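Local coordinates for protein pectinesterase (Aspergillus niger, PDB 5C1E) that hydrolyses the methyl esters of pectin's galacturonate units, releasing methanol and leaving free carboxylates, and probably helps macerate and soft-rot plant tissue, at residues Val74-Thr79 / Tyr104-Glu109; Met155-Val160 / Val177-Gly182. All coordinates share one frame; numbering follows the deposited sequence.

Contact 1. Residues Val74-Thr79 / Tyr104-Glu109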
# COMPACT_ATOMS: atom_id res chain seq x y z
N VAL A 74 -4.26 -15.03 7.03
CA VAL A 74 -2.81 -15.00 7.17
C VAL A 74 -2.39 -13.60 7.57
O VAL A 74 -2.68 -12.64 6.86
CB VAL A 74 -2.08 -15.41 5.88
CG1 VAL A 74 -0.57 -15.33 6.08
CG2 VAL A 74 -2.48 -16.82 5.49
N THR A 75 -1.76 -13.49 8.73
CA THR A 75 -1.24 -12.21 9.19
C THR A 75 0.25 -12.35 9.43
O THR A 75 0.68 -13.29 10.11
CB THR A 75 -1.97 -11.75 10.47
OG1 THR A 75 -3.34 -11.50 10.15
CG2 THR A 75 -1.37 -10.47 11.01
N ILE A 76 1.03 -11.43 8.85
CA ILE A 76 2.44 -11.27 9.16
C ILE A 76 2.59 -10.06 10.06
O ILE A 76 2.19 -8.94 9.69
CB ILE A 76 3.30 -11.07 7.89
CG1 ILE A 76 2.96 -12.15 6.86
CG2 ILE A 76 4.79 -11.10 8.24
CD1 ILE A 76 3.68 -12.02 5.56
N THR A 77 3.17 -10.26 11.24
CA THR A 77 3.25 -9.19 12.20
C THR A 77 4.62 -9.10 12.86
O THR A 77 5.26 -10.11 13.14
CB THR A 77 2.16 -9.30 13.29
OG1 THR A 77 2.19 -8.14 14.12
CG2 THR A 77 2.35 -10.53 14.13
N HIS A 78 5.03 -7.86 13.13
CA HIS A 78 6.25 -7.57 13.87
C HIS A 78 6.09 -6.15 14.41
O HIS A 78 5.31 -5.35 13.88
CB HIS A 78 7.47 -7.72 12.95
CG HIS A 78 8.79 -7.50 13.64
ND1 HIS A 78 9.54 -6.37 13.44
CD2 HIS A 78 9.51 -8.29 14.47
CE1 HIS A 78 10.66 -6.45 14.15
NE2 HIS A 78 10.66 -7.61 14.78
N THR A 79 6.79 -5.84 15.49
CA THR A 79 6.66 -4.53 16.11
C THR A 79 8.04 -3.93 16.37
O THR A 79 8.84 -4.49 17.12
CB THR A 79 5.90 -4.63 17.45
OG1 THR A 79 4.56 -5.09 17.21
CG2 THR A 79 5.84 -3.30 18.14
N TYR A 104 -0.99 -11.91 -2.68
CA TYR A 104 -2.44 -12.10 -2.71
C TYR A 104 -2.94 -12.50 -1.35
O TYR A 104 -2.49 -13.51 -0.79
CB TYR A 104 -2.86 -13.21 -3.69
CG TYR A 104 -2.62 -12.92 -5.14
CD1 TYR A 104 -1.36 -13.11 -5.70
CD2 TYR A 104 -3.66 -12.46 -5.98
CE1 TYR A 104 -1.14 -12.84 -7.03
CE2 TYR A 104 -3.43 -12.23 -7.33
CZ TYR A 104 -2.17 -12.43 -7.83
OH TYR A 104 -1.87 -12.19 -9.14
N ASN A 105 -3.90 -11.74 -0.84
CA ASN A 105 -4.67 -12.14 0.35
C ASN A 105 -3.83 -12.41 1.61
O ASN A 105 -3.99 -13.44 2.27
CB ASN A 105 -5.54 -13.35 0.01
CG ASN A 105 -6.36 -13.12 -1.23
OD1 ASN A 105 -6.16 -13.77 -2.26
ND2 ASN A 105 -7.28 -12.17 -1.15
N ILE A 106 -2.94 -11.46 1.90
CA ILE A 106 -2.10 -11.51 3.10
C ILE A 106 -2.26 -10.19 3.86
O ILE A 106 -2.33 -9.12 3.23
CB ILE A 106 -0.63 -11.79 2.72
CG1 ILE A 106 -0.55 -13.24 2.22
CG2 ILE A 106 0.29 -11.51 3.90
CD1 ILE A 106 0.77 -13.91 2.24
N ASN A 107 -2.36 -10.28 5.18
CA ASN A 107 -2.34 -9.10 6.04
C ASN A 107 -0.91 -8.87 6.54
O ASN A 107 -0.27 -9.82 6.97
CB ASN A 107 -3.24 -9.26 7.26
CG ASN A 107 -4.67 -9.56 6.91
OD1 ASN A 107 -5.13 -9.32 5.79
ND2 ASN A 107 -5.38 -10.11 7.86
N VAL A 108 -0.46 -7.63 6.50
CA VAL A 108 0.82 -7.22 7.04
C VAL A 108 0.62 -6.09 8.03
O VAL A 108 -0.05 -5.10 7.73
CB VAL A 108 1.82 -6.77 5.93
CG1 VAL A 108 3.18 -6.39 6.52
CG2 VAL A 108 2.00 -7.87 4.90
N GLU A 109 1.23 -6.23 9.21
CA GLU A 109 1.08 -5.22 10.23
C GLU A 109 2.38 -4.92 10.96
O GLU A 109 3.25 -5.77 11.07
CB GLU A 109 -0.00 -5.60 11.23
CG GLU A 109 0.24 -6.89 11.96
CD GLU A 109 -0.75 -7.11 13.10
OE1 GLU A 109 -0.31 -7.50 14.22
OE2 GLU A 109 -1.96 -6.89 12.87
O HOH W 1 -5.05 -14.96 4.21
O HOH W 2 -4.84 -9.55 11.13
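Thr77 and Glu109 meet on the outer face of two neighbouring parallel strands, where Thr77 OG1 gives a short hydrogen bond of 2.6 Å to Glu109 OE1, which accepts through the lone pair turned away from OE2. Glu109 has its CG between its own N and carbonyl carbon (chi1 60°), which lays the extended chain alongside Thr77, whose OG1 stands anti to its backbone N. A threonine suits this place because its branching at CB favours an extended strand while its hydroxyl holds the carboxylate. Two residues back on the same face, Thr75 CG2 lies 4.0 Å from Glu109 CD, and Thr75 OG1 binds a water at 2.6 Å that also accepts a weak bond from Asn107 ND2. The amide oxygen of Asn107 is taken by Asn72. On the inner face, Ile76 CD1 packs 3.8 Å from Ile106 CG2, branched residues filling the interior. Between the faces runs the parallel ladder: Asn107 N to Val74 O, Ile76 N to Asn107 O (2.8 Å, 174° at the hydrogen) and Glu109 N to Ile76 O. Strand 74-78 lies between strands 43-46 and 107-110 in one sheet of the parallel beta-helix, with Ile106 reaching Leu59 of strand 57-61 in another sheet.

Contact 2. Residues Met155-Val160 / Val177-Gly182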
# COMPACT_ATOMS: atom_id res chain seq x y z
N MET A 155 -6.79 -3.09 1.76
CA MET A 155 -7.17 -2.24 2.86
C MET A 155 -5.88 -1.65 3.40
O MET A 155 -4.99 -2.41 3.81
CB MET A 155 -7.88 -3.08 3.92
CG MET A 155 -8.67 -2.30 4.97
SD MET A 155 -7.68 -1.34 6.13
CE MET A 155 -6.66 -2.60 6.91
N ILE A 156 -5.77 -0.32 3.37
CA ILE A 156 -4.59 0.38 3.89
C ILE A 156 -5.04 1.26 5.05
O ILE A 156 -5.84 2.18 4.87
CB ILE A 156 -3.86 1.23 2.82
CG1 ILE A 156 -3.46 0.37 1.64
CG2 ILE A 156 -2.56 1.82 3.39
CD1 ILE A 156 -4.38 0.50 0.47
N GLU A 157 -4.49 0.97 6.24
CA GLU A 157 -4.91 1.65 7.46
C GLU A 157 -3.77 2.35 8.17
O GLU A 157 -2.67 1.79 8.34
CB GLU A 157 -5.56 0.66 8.43
CG GLU A 157 -6.18 1.34 9.64
CD GLU A 157 -7.08 0.44 10.48
OE1 GLU A 157 -7.70 0.97 11.42
OE2 GLU A 157 -7.18 -0.77 10.22
N GLY A 158 -4.07 3.56 8.64
CA GLY A 158 -3.16 4.35 9.43
C GLY A 158 -3.72 5.73 9.69
O GLY A 158 -4.91 6.00 9.46
N ALA A 159 -2.86 6.62 10.17
CA ALA A 159 -3.26 7.96 10.53
C ALA A 159 -2.36 9.05 9.95
O ALA A 159 -2.85 10.06 9.47
CB ALA A 159 -3.28 8.09 12.04
N VAL A 160 -1.04 8.84 10.06
CA VAL A 160 -0.06 9.84 9.75
C VAL A 160 0.88 9.39 8.64
O VAL A 160 1.67 8.45 8.81
CB VAL A 160 0.74 10.19 11.01
CG1 VAL A 160 1.83 11.21 10.69
CG2 VAL A 160 -0.21 10.72 12.07
N VAL A 177 -8.32 3.56 5.16
CA VAL A 177 -8.98 3.65 6.46
C VAL A 177 -8.12 4.41 7.45
O VAL A 177 -7.05 3.94 7.83
CB VAL A 177 -9.27 2.24 7.02
CG1 VAL A 177 -10.05 2.32 8.33
CG2 VAL A 177 -10.03 1.40 5.98
N SER A 178 -8.57 5.59 7.88
CA SER A 178 -7.83 6.39 8.86
C SER A 178 -8.21 6.00 10.29
O SER A 178 -9.40 5.99 10.64
CB SER A 178 -8.07 7.90 8.67
OG SER A 178 -7.31 8.44 7.59
N ASN A 179 -7.20 5.71 11.12
CA ASN A 179 -7.42 5.38 12.55
C ASN A 179 -6.93 6.48 13.50
O ASN A 179 -6.77 6.25 14.71
CB ASN A 179 -6.80 4.03 12.93
CG ASN A 179 -5.32 3.94 12.63
OD1 ASN A 179 -4.72 4.92 12.22
ND2 ASN A 179 -4.74 2.77 12.84
N GLY A 180 -6.69 7.66 12.95
CA GLY A 180 -6.23 8.82 13.71
C GLY A 180 -6.16 10.03 12.79
O GLY A 180 -6.27 9.90 11.58
N ALA A 181 -5.99 11.21 13.37
CA ALA A 181 -5.90 12.44 12.61
C ALA A 181 -4.53 12.56 11.91
O ALA A 181 -3.47 12.21 12.49
CB ALA A 181 -6.12 13.63 13.53
N GLY A 182 -4.53 13.06 10.68
CA GLY A 182 -3.31 13.20 9.91
C GLY A 182 -3.56 13.26 8.41
O GLY A 182 -4.71 13.40 7.96
O HOH W 3 -6.10 0.60 14.35
O HOH W 4 -5.59 9.99 8.84
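With chi1 at 57°, the amide of Asn179 folds back over its own backbone toward strand 155-158, while Glu157, with CG anti to its N and an extended chain, reaches across to meet it. The two side chains cross at about a right angle, their flat ends turned 47° apart; OE1 of Glu157 comes 3.5 Å from Asn179 CB, and a water accepts from Asn179 ND2 at 3.0 Å while donating weakly to OE1. Gly137 O also takes a bond from ND2, which probably helps hold the amide's rotation. Beside them Met155 lays SD 3.6 Å from Val177 CG2, a flexible thioether fitted against one methyl of a branched valine. Backbone bonds link Val177 N to Ile156 O and Gly158 N to Val177 O; the last, Asn179 N to Gly158 O at 2.8 Å, arrives 50° above the carbonyl plane as the strands end. Beyond it, Ala159 CB presses against Gly180 CA at 3.5 Å, which suits residues with little or no side chain. A water there donates to Ala159 O and Gly180 O and accepts from Ser178 OG, which Tyr162 also engages. Where the strand ladder ends, water bridges the two backbones, just before Asp161, the predicted active-site residue.

From the N terminus, the chain runs along strand 74-78, passes through helix 82-85 and strands 94-96 and 102-104, and returns beside itself at 107-109, where contact 1 closes the circuit. It then continues through strand 134-136 to 155-158; from there a shorter circuit, through strands 163-165 and 168-172, brings it back to 177-182, and contact 2 closes. The two circuits follow in series, neither enclosing nor crossing the other. Both contacts join successive strands of one parallel sheet, with strand 134-136 between the two pairs, and their centres lie about 17 Å apart. Each thus ties one turn of the right-handed beta-helix to the next, contact 2 nearer the predicted active site.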